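Local coordinates for protein succinate-semialdehyde dehydrogenase (NAD(P)(+)) (Marinobacter aquaeolei, PDB 3RH9) that belongs to the aldehyde dehydrogenase family and probably oxidises succinate semialdehyde to succinate with NAD(P)+ as coenzyme, at residues 42-46 against 209-213; 95-101 against 157-161; 126-130 against 142-146; 147-153 against 175-181; 251-255 against 472-476. All coordinates share one frame; numbering follows the deposited sequence.

How the contacts relate
Contacts 2 and 4 are buried, and contact 1 is buried too, although its centre is about 21 Å from that of the chain; contact 5 is partly buried and contact 3 is at the surface. Contacts 1 and 4 meet on the six-stranded sheet, where Val-210 N probably donates to Ile-180 O at 2.9 Å, and contact 5 reaches the same sheet through strand 252-256. Contacts 3 and 5 share the small antiparallel sheet and, like contact 4, touch the second subunit. Parallel strand bonds dominate contact 4, an antiparallel pair contact 3, a lysine gripping carbonyls contact 5, apolar packing plus a lysine contact 2, and selenomethionine packing with one backbone bond and a water bridge contact 1.

Contact 1: 42-46 against 209-213; sequences KVPSM and LVMGK
Selenomethionine Met-46 lies alongside selenomethionine Met-211, the two side chains pointing the same way, and CB, CG and SE of Met-46 each find a partner on 209-213. Met-46 CB sits 3.3 Å from Met-211 O. CG follows over the same carbonyl oxygen, held there because chi1 of -56° turns it back beside the backbone N, which is itself engaged: Met-46 N donates to Met-211 O at 3.0 Å. Met-46 SE then lies 3.5 Å from Met-211 N, with Val-210 CA and Leu-209 O next. Beyond it the chain bends, and the terminal CE is directed at CB and CG of Met-211, although the modelled spacing there is doubtful. Met-211 extends its own selenium away from the shared carbonyl to Val-43, Met-211 SE meeting Val-43 CG1 at 3.7 Å, the two side chains crossing at about a right angle. Helix 188-197 covers Met-211 further through Ile-191.

At the other end a water joins the segments. It accepts from Lys-213 N at 2.8 Å, donates to Met-46 O at 2.9 Å and is hydrogen-bonded to Ser-45 OG at 2.8 Å. Here Ser-45 and Gly-212 come close, their CA atoms 4.1 Å apart, and Gly-212 has a positive phi of 136°, a backbone shape natural to glycine. The two pieces run 86° apart, a crossing and not a strand pairing. It fits a two-stranded antiparallel hairpin laid across the turn that links strand 207-209 of the six-stranded, Rossmann-like coenzyme domain to helix 214-223, with Lys-213 at the N-cap.

Contact 2: 95-101 against 157-161; sequences LCMEHGK and WNFPI
His-99 and Trp-157 are brought together by contrasting first torsions: chi1 of 180° swings the imidazole out from helix 88-99, opposite its backbone N, while chi1 of 49° tucks the indole between the backbone N and carbonyl carbon of Trp-157. The side chains cross at about a right angle, and His-99 CD2 comes to the indole edge, near its plane, 4.0 Å from Trp-157 CE3. The bent Lys-101 chain passes over the imidazole, with NZ above one face toward its rim.

Lys-101 NZ forms a weak hydrogen bond to Asn-158 O at 3.4 Å and passes 3.8 Å from Phe-159 CD2. Its stronger partner is Glu-109, which makes a salt bridge with NZ and also accepts from Ile-161 N, so one carboxylate ties both segments to helix 103-123. Lys-101 N donates to His-99 ND1 at 3.1 Å from somewhat outside the ring plane, which restrains the ring's rotation. One turn earlier in the helix the contact is apolar: Leu-95 CG meets Pro-160 CG at 4.1 Å, the side chains crossing squarely, and Leu-95 CD1 meets Ile-161 CG2 at the same 4.1 Å.

In relatives the asparagine of the Pro-Trp-Asn-Phe-Pro sequence helps form the oxyanion hole, and the Asn-158 side chain is about 7 Å from that of Glu-256, the predicted active site. The chemistry implies a loop held by Lys-101 and Glu-109; with ND1 accepting, a neutral His-99 would carry its proton on NE2, and the nearby ammonium probably favours that neutral form.

Contact 3: 126-130 against 142-146; sequences ALDSH and TVHYR
His-130 and Val-143 satisfy each other's backbone as an antiparallel hydrogen-bonded pair. His-130 N donates to Val-143 O at 3.0 Å, and Val-143 N returns the bond to His-130 O at 2.8 Å, nearly straight at 175°. As a secondary contact, His-130 O also receives the CA-H of Thr-142, CA to O 3.6 Å. Toward Leu-127 the two chains part and a water takes over, donating to Leu-127 O at 2.9 Å and accepting from Tyr-145 N at the same 2.9 Å.

The pair belongs to the three-stranded antiparallel sheet of strands 130-131, 140-147 and 475-482, the oligomerisation element of the aldehyde dehydrogenase fold; strand 140-147 is the middle one and also pairs with 475-482, as where Thr-142 bonds Val-480.

With chi1 of 71° the His-130 ring folds back alongside Val-143, and NE2 arrives at Tyr-145 OH, which lies at the imidazole edge. The His-130 NE2 to Tyr-145 OH bond, 3.3 Å, is weak and could run either way. The stronger partner of the phenol oxygen is Glu-469 of the second subunit. Asp-128 O lies at the edge of the tyrosine ring, in its plane, 3.9 Å from Tyr-145 CE2. Thr-142 OG1 is hydrogen-bonded to Thr-131 OG1.

Contact 4: 147-153 against 175-181; sequences PVGVTGL and GCPSVIK
Leu-153, Cys-176 and Pro-177 have the most surface buried here, and they mark the two ends of a parallel strand pair. Leu-153 is held to strand 178-181 by both its N and its O: Leu-153 N donates to Val-179 O at 2.9 Å, and Leu-153 O accepts from Lys-181 N at 2.8 Å, with 174° at the hydrogen. Its side chain lies on the face carrying Thr-151, Ser-178 and Ile-180. Leu-153 CB packs 4.0 Å from Ile-180 CG1, while Leu-153 CG, turned beside its backbone N by chi1 of -54°, comes over Ser-178 CB at 3.9 Å.

Strands 151-153 and 178-181 run 22° apart and, with helix 162-174 between them, make a beta-alpha-beta crossover of the Rossmann-like coenzyme domain. That helix covers the Leu-153 face, touching Ile-180 through Ile-164 and Leu-168, whereas helix 48-61 covers the reverse face at Val-179.

Pro-177 begins the pairing. Pro-177 O accepts from Thr-151 N at 3.0 Å, in the carbonyl plane, and also receives the CA-H of Val-150; Pro-177 CB meets Val-150 CG2 at 4.1 Å, the side chains crossing at about a right angle. Before it, Cys-176 fills the bend of 147-149. Cys-176 SG lies 3.7 Å from Val-148 CG2 and 3.9 Å from Pro-147 CB, and Phe-474 also packs against the cysteine. Pro-147 O accepts a hydrogen bond from Arg-436 of the second subunit.

Contact 5: 251-255 against 472-476; sequences KKLAL and FEFVE
The extended Lys-252 side chain reaches across to 472-476 while Ala-254, two residues on along the same strand, turns its methyl the same way. The lysine chain is fully extended from chi1 of 176° outward, which delivers NZ to a group of acceptors. Lys-252 NZ donates to Glu-473 O at 3.1 Å, approaching 33° out of the carbonyl plane, and makes a weak bond to Val-475 O, also at 3.1 Å. A water accepts a further bond from Lys-252 NZ at 2.8 Å and donates to Glu-476 OE1.

The carboxylates stand apart from the ammonium. Glu-476 OE1 is 4.6 Å from Lys-252 NZ, too far for a direct ion pair, and forms a salt bridge instead with Arg-464 of the second subunit. Glu-473 turns at chi2, -93°, so that its carboxylate leaves the lysine and comes over the methyl of Ala-254, with Glu-473 OE2 3.5 Å from Ala-254 CB. The nearby acids would probably still favour a charged lysine.

Geometrically this is a bridge between two sheets: strand 252-256 of the coenzyme-domain sheet, which ends at the predicted active-site Glu-256, and the turn entering strand 475-482 of the oligomerisation sheet of aldehyde dehydrogenases.

Contact 1: 42-46 against 209-213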
# COMPACT_ATOMS: atom_id res chain seq x y z
N LYS A 42 -29.42 11.36 20.59
CA LYS A 42 -29.97 10.38 19.67
C LYS A 42 -29.68 10.77 18.22
O LYS A 42 -30.26 11.71 17.68
CB LYS A 42 -31.47 10.22 19.89
CG LYS A 42 -31.85 9.57 21.22
CD LYS A 42 -33.37 9.55 21.40
CE LYS A 42 -33.90 8.21 21.93
NZ LYS A 42 -33.51 7.91 23.34
N VAL A 43 -28.77 10.03 17.60
CA VAL A 43 -28.32 10.33 16.25
C VAL A 43 -29.01 9.47 15.19
O VAL A 43 -29.23 8.28 15.39
CB VAL A 43 -26.79 10.11 16.13
CG1 VAL A 43 -26.27 10.69 14.83
CG2 VAL A 43 -26.09 10.74 17.31
N PRO A 44 -29.36 10.09 14.06
CA PRO A 44 -29.97 9.42 12.90
C PRO A 44 -29.14 8.26 12.37
O PRO A 44 -27.93 8.39 12.14
CB PRO A 44 -30.02 10.52 11.85
CG PRO A 44 -30.09 11.79 12.65
CD PRO A 44 -29.29 11.55 13.88
N SER A 45 -29.81 7.13 12.15
CA SER A 45 -29.18 5.93 11.64
C SER A 45 -29.37 5.89 10.12
O SER A 45 -30.33 5.31 9.60
CB SER A 45 -29.81 4.71 12.31
OG SER A 45 -29.04 3.54 12.10
N MSE A 46 -28.45 6.53 9.41
CA MSE A 46 -28.58 6.75 7.97
C MSE A 46 -28.53 5.47 7.15
O MSE A 46 -27.75 4.56 7.44
CB MSE A 46 -27.55 7.76 7.48
CG MSE A 46 -27.63 9.08 8.23
SE MSE A 46 -26.09 10.29 8.05
CE MSE A 46 -25.90 10.68 9.96
N LEU A 209 -20.43 13.58 5.83
CA LEU A 209 -20.55 12.83 7.07
C LEU A 209 -21.69 11.83 7.00
O LEU A 209 -22.82 12.17 6.71
CB LEU A 209 -20.73 13.80 8.24
CG LEU A 209 -20.99 13.23 9.64
CD1 LEU A 209 -20.00 12.11 9.99
CD2 LEU A 209 -20.96 14.35 10.70
N VAL A 210 -21.38 10.56 7.25
CA VAL A 210 -22.39 9.53 7.34
C VAL A 210 -22.28 8.82 8.69
O VAL A 210 -21.18 8.69 9.22
CB VAL A 210 -22.24 8.54 6.20
CG1 VAL A 210 -22.58 9.22 4.88
CG2 VAL A 210 -20.83 8.02 6.18
N MSE A 211 -23.41 8.42 9.25
CA MSE A 211 -23.43 7.75 10.54
C MSE A 211 -24.52 6.73 10.60
O MSE A 211 -25.51 6.84 9.90
CB MSE A 211 -23.67 8.74 11.65
CG MSE A 211 -23.14 10.09 11.30
SE MSE A 211 -23.28 11.34 12.75
CE MSE A 211 -21.39 11.41 13.19
N GLY A 212 -24.31 5.74 11.45
CA GLY A 212 -25.30 4.69 11.66
C GLY A 212 -24.65 3.33 11.70
O GLY A 212 -23.52 3.17 12.14
N LYS A 213 -25.38 2.34 11.21
CA LYS A 213 -25.00 0.94 11.34
C LYS A 213 -23.77 0.65 10.50
O LYS A 213 -23.72 0.99 9.33
CB LYS A 213 -26.18 0.06 10.92
CG LYS A 213 -26.08 -1.38 11.35
CD LYS A 213 -27.39 -2.15 11.08
CE LYS A 213 -27.21 -3.66 11.27
NZ LYS A 213 -26.87 -4.05 12.69
O HOH W 1 -27.70 2.81 9.73

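Contact 2: 95-101 against 157-161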
# COMPACT_ATOMS: atom_id res chain seq x y z
N LEU A 95 -16.23 15.98 23.39
CA LEU A 95 -15.38 14.82 23.32
C LEU A 95 -15.41 14.12 24.67
O LEU A 95 -15.65 12.91 24.78
CB LEU A 95 -13.96 15.24 22.97
CG LEU A 95 -13.08 14.16 22.35
CD1 LEU A 95 -12.00 14.76 21.48
CD2 LEU A 95 -12.48 13.26 23.43
N CYS A 96 -15.17 14.91 25.71
CA CYS A 96 -15.13 14.42 27.07
C CYS A 96 -16.37 13.60 27.41
O CYS A 96 -16.29 12.50 27.98
CB CYS A 96 -15.02 15.60 28.03
SG CYS A 96 -15.07 15.11 29.74
N MSE A 97 -17.54 14.15 27.07
CA MSE A 97 -18.77 13.54 27.54
C MSE A 97 -19.10 12.23 26.85
O MSE A 97 -19.69 11.35 27.46
CB MSE A 97 -19.93 14.51 27.42
CG MSE A 97 -19.94 15.52 28.56
SE MSE A 97 -21.05 17.08 28.17
CE MSE A 97 -20.84 18.03 29.88
N GLU A 98 -18.71 12.09 25.58
CA GLU A 98 -19.06 10.88 24.84
C GLU A 98 -18.00 9.79 24.94
O GLU A 98 -18.31 8.60 24.86
CB GLU A 98 -19.40 11.21 23.38
CG GLU A 98 -18.23 11.68 22.57
CD GLU A 98 -18.61 11.99 21.13
OE1 GLU A 98 -19.76 11.69 20.73
OE2 GLU A 98 -17.76 12.54 20.39
N HIS A 99 -16.75 10.20 25.12
CA HIS A 99 -15.63 9.27 25.26
C HIS A 99 -15.35 8.90 26.71
O HIS A 99 -15.19 7.74 27.03
CB HIS A 99 -14.37 9.89 24.64
CG HIS A 99 -13.16 9.02 24.73
ND1 HIS A 99 -12.22 9.16 25.74
CD2 HIS A 99 -12.70 8.04 23.93
CE1 HIS A 99 -11.25 8.29 25.56
NE2 HIS A 99 -11.51 7.59 24.46
N GLY A 100 -15.28 9.90 27.59
CA GLY A 100 -15.01 9.66 28.99
C GLY A 100 -13.73 10.35 29.40
O GLY A 100 -13.55 10.74 30.55
N LYS A 101 -12.83 10.49 28.44
CA LYS A 101 -11.58 11.23 28.61
C LYS A 101 -11.81 12.57 29.35
O LYS A 101 -12.81 13.25 29.12
CB LYS A 101 -11.01 11.50 27.22
CG LYS A 101 -9.52 11.73 27.16
CD LYS A 101 -9.11 12.02 25.71
CE LYS A 101 -9.75 11.01 24.76
NZ LYS A 101 -9.05 10.88 23.45
N TRP A 157 -13.45 5.15 18.02
CA TRP A 157 -13.77 6.07 19.09
C TRP A 157 -12.54 6.50 19.89
O TRP A 157 -12.64 7.44 20.67
CB TRP A 157 -14.84 5.48 20.01
CG TRP A 157 -14.53 4.09 20.46
CD1 TRP A 157 -15.08 2.94 19.98
CD2 TRP A 157 -13.57 3.70 21.44
NE1 TRP A 157 -14.53 1.85 20.61
CE2 TRP A 157 -13.60 2.29 21.52
CE3 TRP A 157 -12.70 4.41 22.28
CZ2 TRP A 157 -12.80 1.58 22.40
CZ3 TRP A 157 -11.90 3.70 23.15
CH2 TRP A 157 -11.95 2.29 23.20
N ASN A 158 -11.38 5.83 19.72
CA ASN A 158 -10.23 6.11 20.59
C ASN A 158 -9.79 7.57 20.51
O ASN A 158 -9.38 8.16 21.51
CB ASN A 158 -8.99 5.25 20.34
CG ASN A 158 -9.27 3.98 19.60
OD1 ASN A 158 -10.35 3.40 19.69
ND2 ASN A 158 -8.26 3.51 18.87
N PHE A 159 -9.84 8.13 19.30
CA PHE A 159 -9.53 9.55 19.14
C PHE A 159 -10.57 10.20 18.25
O PHE A 159 -10.38 10.32 17.04
CB PHE A 159 -8.14 9.76 18.57
CG PHE A 159 -7.05 9.50 19.56
CD1 PHE A 159 -6.36 8.30 19.54
CD2 PHE A 159 -6.73 10.44 20.52
CE1 PHE A 159 -5.35 8.05 20.46
CE2 PHE A 159 -5.72 10.20 21.45
CZ PHE A 159 -5.03 8.99 21.41
N PRO A 160 -11.69 10.60 18.85
CA PRO A 160 -12.83 11.13 18.09
C PRO A 160 -12.45 12.34 17.22
O PRO A 160 -13.10 12.55 16.19
CB PRO A 160 -13.84 11.50 19.17
CG PRO A 160 -13.46 10.64 20.35
CD PRO A 160 -11.97 10.56 20.30
N ILE A 161 -11.44 13.11 17.60
CA ILE A 161 -10.97 14.19 16.73
C ILE A 161 -9.55 13.99 16.18
O ILE A 161 -9.24 14.46 15.11
CB ILE A 161 -11.08 15.58 17.39
CG1 ILE A 161 -11.30 16.64 16.31
CG2 ILE A 161 -9.84 15.92 18.18
CD1 ILE A 161 -12.59 16.49 15.52

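Contact 3: 126-130 against 142-146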
# COMPACT_ATOMS: atom_id res chain seq x y z
N ALA A 126 4.81 19.50 -1.37
CA ALA A 126 5.42 18.20 -1.59
C ALA A 126 4.76 17.41 -2.73
O ALA A 126 5.40 16.56 -3.33
CB ALA A 126 5.40 17.41 -0.31
N LEU A 127 3.49 17.69 -3.02
CA LEU A 127 2.73 16.95 -4.04
C LEU A 127 2.81 17.57 -5.43
O LEU A 127 2.08 17.18 -6.34
CB LEU A 127 1.27 16.79 -3.62
CG LEU A 127 1.05 15.99 -2.34
CD1 LEU A 127 -0.38 16.11 -1.82
CD2 LEU A 127 1.44 14.54 -2.57
N ASP A 128 3.70 18.56 -5.58
CA ASP A 128 3.90 19.20 -6.88
C ASP A 128 4.44 18.19 -7.88
O ASP A 128 5.33 17.41 -7.55
CB ASP A 128 4.89 20.37 -6.75
CG ASP A 128 4.26 21.60 -6.13
OD1 ASP A 128 3.02 21.62 -5.94
OD2 ASP A 128 5.01 22.56 -5.83
N SER A 129 3.92 18.21 -9.10
CA SER A 129 4.51 17.36 -10.13
C SER A 129 5.99 17.73 -10.33
O SER A 129 6.41 18.85 -10.04
CB SER A 129 3.73 17.46 -11.43
OG SER A 129 3.90 18.73 -12.02
N HIS A 130 6.78 16.80 -10.82
CA HIS A 130 8.18 17.07 -11.05
C HIS A 130 8.73 16.34 -12.28
O HIS A 130 8.33 15.22 -12.61
CB HIS A 130 9.00 16.74 -9.81
CG HIS A 130 9.13 15.27 -9.54
ND1 HIS A 130 10.30 14.56 -9.78
CD2 HIS A 130 8.25 14.37 -9.04
CE1 HIS A 130 10.13 13.30 -9.44
NE2 HIS A 130 8.89 13.15 -8.99
N THR A 142 7.59 13.48 -16.90
CA THR A 142 7.03 14.18 -15.77
C THR A 142 6.20 13.26 -14.90
O THR A 142 5.43 12.43 -15.39
CB THR A 142 6.21 15.40 -16.21
OG1 THR A 142 7.07 16.30 -16.93
CG2 THR A 142 5.66 16.14 -15.01
N VAL A 143 6.36 13.41 -13.59
CA VAL A 143 5.61 12.63 -12.63
C VAL A 143 4.59 13.50 -11.90
O VAL A 143 4.95 14.48 -11.26
CB VAL A 143 6.56 11.95 -11.62
CG1 VAL A 143 5.77 11.34 -10.49
CG2 VAL A 143 7.40 10.90 -12.31
N HIS A 144 3.33 13.14 -12.01
CA HIS A 144 2.26 13.87 -11.34
C HIS A 144 1.69 13.07 -10.19
O HIS A 144 1.72 11.84 -10.19
CB HIS A 144 1.13 14.17 -12.32
CG HIS A 144 1.50 15.13 -13.40
ND1 HIS A 144 2.06 14.72 -14.59
CD2 HIS A 144 1.37 16.47 -13.49
CE1 HIS A 144 2.27 15.77 -15.37
NE2 HIS A 144 1.86 16.84 -14.72
N TYR A 145 1.14 13.75 -9.21
CA TYR A 145 0.44 13.06 -8.14
C TYR A 145 -1.04 13.47 -8.16
O TYR A 145 -1.41 14.50 -7.61
CB TYR A 145 1.14 13.34 -6.81
CG TYR A 145 2.60 12.94 -6.86
CD1 TYR A 145 2.97 11.62 -6.74
CD2 TYR A 145 3.59 13.89 -7.07
CE1 TYR A 145 4.30 11.23 -6.81
CE2 TYR A 145 4.92 13.51 -7.15
CZ TYR A 145 5.27 12.18 -7.02
OH TYR A 145 6.59 11.80 -7.09
N ARG A 146 -1.87 12.68 -8.83
CA ARG A 146 -3.31 12.96 -8.96
C ARG A 146 -4.07 12.50 -7.72
O ARG A 146 -3.66 11.56 -7.02
CB ARG A 146 -3.93 12.22 -10.17
CG ARG A 146 -3.12 12.20 -11.44
CD ARG A 146 -3.06 13.56 -12.06
NE ARG A 146 -2.36 13.54 -13.33
CZ ARG A 146 -1.99 14.63 -13.99
NH1 ARG A 146 -2.26 15.82 -13.48
NH2 ARG A 146 -1.35 14.53 -15.15
O HOH W 2 1.48 16.67 -9.09

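Contact 4: 147-153 against 175-181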
# COMPACT_ATOMS: atom_id res chain seq x y z
N PRO A 147 -5.20 13.14 -7.45
CA PRO A 147 -6.09 12.67 -6.38
C PRO A 147 -6.51 11.23 -6.64
O PRO A 147 -6.89 10.95 -7.76
CB PRO A 147 -7.31 13.58 -6.52
CG PRO A 147 -6.80 14.80 -7.18
CD PRO A 147 -5.66 14.39 -8.06
N VAL A 148 -6.47 10.33 -5.65
CA VAL A 148 -6.93 8.97 -5.91
C VAL A 148 -8.39 8.98 -6.32
O VAL A 148 -8.85 8.12 -7.05
CB VAL A 148 -6.73 7.94 -4.73
CG1 VAL A 148 -5.28 7.50 -4.63
CG2 VAL A 148 -7.27 8.47 -3.38
N GLY A 149 -9.13 9.97 -5.84
CA GLY A 149 -10.54 10.03 -6.13
C GLY A 149 -11.22 10.18 -4.81
O GLY A 149 -10.58 10.55 -3.84
N VAL A 150 -12.52 9.89 -4.78
CA VAL A 150 -13.29 10.00 -3.54
C VAL A 150 -12.89 8.92 -2.52
O VAL A 150 -12.92 7.71 -2.82
CB VAL A 150 -14.83 9.95 -3.83
CG1 VAL A 150 -15.61 9.91 -2.54
CG2 VAL A 150 -15.25 11.13 -4.66
N THR A 151 -12.52 9.34 -1.32
CA THR A 151 -12.10 8.37 -0.32
C THR A 151 -13.11 8.22 0.81
O THR A 151 -13.85 9.13 1.11
CB THR A 151 -10.73 8.74 0.28
OG1 THR A 151 -10.78 10.05 0.86
CG2 THR A 151 -9.70 8.74 -0.82
N GLY A 152 -13.12 7.06 1.43
CA GLY A 152 -13.89 6.85 2.63
C GLY A 152 -12.97 6.87 3.82
O GLY A 152 -12.05 6.07 3.92
N LEU A 153 -13.22 7.81 4.73
CA LEU A 153 -12.43 7.93 5.94
C LEU A 153 -13.18 7.32 7.14
O LEU A 153 -14.23 7.85 7.57
CB LEU A 153 -12.11 9.41 6.21
CG LEU A 153 -11.44 10.17 5.06
CD1 LEU A 153 -10.77 11.41 5.58
CD2 LEU A 153 -10.43 9.29 4.39
N GLY A 175 -6.49 16.92 -2.70
CA GLY A 175 -7.64 17.27 -3.52
C GLY A 175 -8.66 16.15 -3.55
O GLY A 175 -9.44 16.05 -4.48
N CYS A 176 -8.66 15.30 -2.52
CA CYS A 176 -9.57 14.16 -2.46
C CYS A 176 -10.83 14.47 -1.68
O CYS A 176 -10.77 14.68 -0.48
CB CYS A 176 -8.89 12.94 -1.82
SG CYS A 176 -7.83 12.07 -2.98
N PRO A 177 -11.98 14.52 -2.38
CA PRO A 177 -13.25 14.62 -1.65
C PRO A 177 -13.42 13.36 -0.80
O PRO A 177 -12.99 12.28 -1.19
CB PRO A 177 -14.30 14.66 -2.77
CG PRO A 177 -13.54 15.04 -4.02
CD PRO A 177 -12.17 14.46 -3.84
N SER A 178 -14.01 13.50 0.37
CA SER A 178 -14.09 12.36 1.27
C SER A 178 -15.49 12.15 1.84
O SER A 178 -16.28 13.08 1.96
CB SER A 178 -13.05 12.51 2.38
OG SER A 178 -13.09 13.80 2.96
N VAL A 179 -15.77 10.90 2.17
CA VAL A 179 -16.99 10.53 2.85
C VAL A 179 -16.55 10.03 4.22
O VAL A 179 -15.70 9.15 4.30
CB VAL A 179 -17.70 9.43 2.09
CG1 VAL A 179 -18.86 8.89 2.90
CG2 VAL A 179 -18.15 9.94 0.75
N ILE A 180 -17.09 10.60 5.29
CA ILE A 180 -16.55 10.36 6.63
C ILE A 180 -17.46 9.59 7.58
O ILE A 180 -18.61 9.98 7.78
CB ILE A 180 -16.11 11.66 7.30
CG1 ILE A 180 -14.94 12.27 6.51
CG2 ILE A 180 -15.73 11.39 8.77
CD1 ILE A 180 -14.31 13.50 7.13
N LYS A 181 -16.92 8.52 8.19
CA LYS A 181 -17.69 7.67 9.08
C LYS A 181 -17.06 7.47 10.46
O LYS A 181 -16.12 6.70 10.61
CB LYS A 181 -17.92 6.31 8.42
CG LYS A 181 -19.07 5.50 9.01
CD LYS A 181 -18.79 5.08 10.43
CE LYS A 181 -19.63 3.89 10.83
NZ LYS A 181 -20.89 3.90 10.06

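Contact 5: 251-255 against 472-476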
# COMPACT_ATOMS: atom_id res chain seq x y z
N LYS A 251 -8.91 -2.29 -4.16
CA LYS A 251 -8.93 -0.93 -3.67
C LYS A 251 -7.63 -0.58 -2.96
O LYS A 251 -7.02 -1.41 -2.29
CB LYS A 251 -10.11 -0.71 -2.74
CG LYS A 251 -11.41 -0.32 -3.43
CD LYS A 251 -12.28 0.50 -2.48
CE LYS A 251 -13.75 0.11 -2.53
NZ LYS A 251 -14.51 0.81 -3.54
N LYS A 252 -7.20 0.65 -3.12
CA LYS A 252 -6.11 1.17 -2.32
C LYS A 252 -6.56 1.34 -0.86
O LYS A 252 -7.56 1.98 -0.59
CB LYS A 252 -5.62 2.49 -2.91
CG LYS A 252 -4.56 3.17 -2.10
CD LYS A 252 -3.76 4.16 -2.95
CE LYS A 252 -2.62 4.72 -2.15
NZ LYS A 252 -1.83 5.67 -2.93
N LEU A 253 -5.83 0.74 0.07
CA LEU A 253 -6.18 0.86 1.50
C LEU A 253 -5.05 1.43 2.36
O LEU A 253 -3.88 1.10 2.16
CB LEU A 253 -6.59 -0.50 2.08
CG LEU A 253 -7.63 -1.33 1.33
CD1 LEU A 253 -7.69 -2.77 1.88
CD2 LEU A 253 -8.99 -0.65 1.39
N ALA A 254 -5.39 2.31 3.29
CA ALA A 254 -4.49 2.65 4.38
C ALA A 254 -5.10 2.09 5.64
O ALA A 254 -6.27 2.33 5.93
CB ALA A 254 -4.30 4.16 4.51
N LEU A 255 -4.31 1.33 6.39
CA LEU A 255 -4.82 0.59 7.54
C LEU A 255 -3.97 0.83 8.77
O LEU A 255 -2.77 0.53 8.80
CB LEU A 255 -4.88 -0.91 7.25
CG LEU A 255 -5.78 -1.40 6.12
CD1 LEU A 255 -5.75 -2.92 6.04
CD2 LEU A 255 -7.19 -0.90 6.34
N PHE A 472 1.47 11.62 0.91
CA PHE A 472 1.35 10.86 -0.33
C PHE A 472 0.35 9.70 -0.28
O PHE A 472 0.26 8.92 -1.22
CB PHE A 472 2.72 10.34 -0.81
CG PHE A 472 3.55 11.38 -1.47
CD1 PHE A 472 4.31 12.26 -0.73
CD2 PHE A 472 3.56 11.50 -2.85
CE1 PHE A 472 5.06 13.22 -1.34
CE2 PHE A 472 4.32 12.47 -3.47
CZ PHE A 472 5.07 13.33 -2.71
N GLU A 473 -0.40 9.59 0.80
CA GLU A 473 -1.34 8.49 0.93
C GLU A 473 -2.49 8.59 -0.06
O GLU A 473 -2.83 7.62 -0.73
CB GLU A 473 -1.90 8.44 2.36
CG GLU A 473 -0.92 7.91 3.39
CD GLU A 473 -1.07 6.41 3.61
OE1 GLU A 473 -0.98 5.63 2.62
OE2 GLU A 473 -1.29 6.02 4.79
N PHE A 474 -3.09 9.77 -0.15
CA PHE A 474 -4.27 9.94 -0.98
C PHE A 474 -4.03 10.38 -2.42
O PHE A 474 -4.91 10.96 -3.04
CB PHE A 474 -5.25 10.89 -0.31
CG PHE A 474 -5.72 10.39 1.00
CD1 PHE A 474 -5.11 10.79 2.18
CD2 PHE A 474 -6.76 9.47 1.07
CE1 PHE A 474 -5.54 10.32 3.39
CE2 PHE A 474 -7.18 8.98 2.28
CZ PHE A 474 -6.57 9.41 3.44
N VAL A 475 -2.85 10.09 -2.96
CA VAL A 475 -2.59 10.41 -4.35
C VAL A 475 -2.16 9.18 -5.16
O VAL A 475 -1.62 8.22 -4.61
CB VAL A 475 -1.54 11.51 -4.48
CG1 VAL A 475 -2.13 12.82 -4.04
CG2 VAL A 475 -0.31 11.17 -3.64
N GLU A 476 -2.46 9.21 -6.46
CA GLU A 476 -1.97 8.20 -7.41
C GLU A 476 -0.86 8.83 -8.23
O GLU A 476 -1.05 9.87 -8.84
CB GLU A 476 -3.09 7.76 -8.36
CG GLU A 476 -4.18 6.90 -7.76
CD GLU A 476 -3.70 5.49 -7.48
OE1 GLU A 476 -2.46 5.29 -7.45
OE2 GLU A 476 -4.56 4.58 -7.28
O HOH W 3 -1.11 4.82 -5.45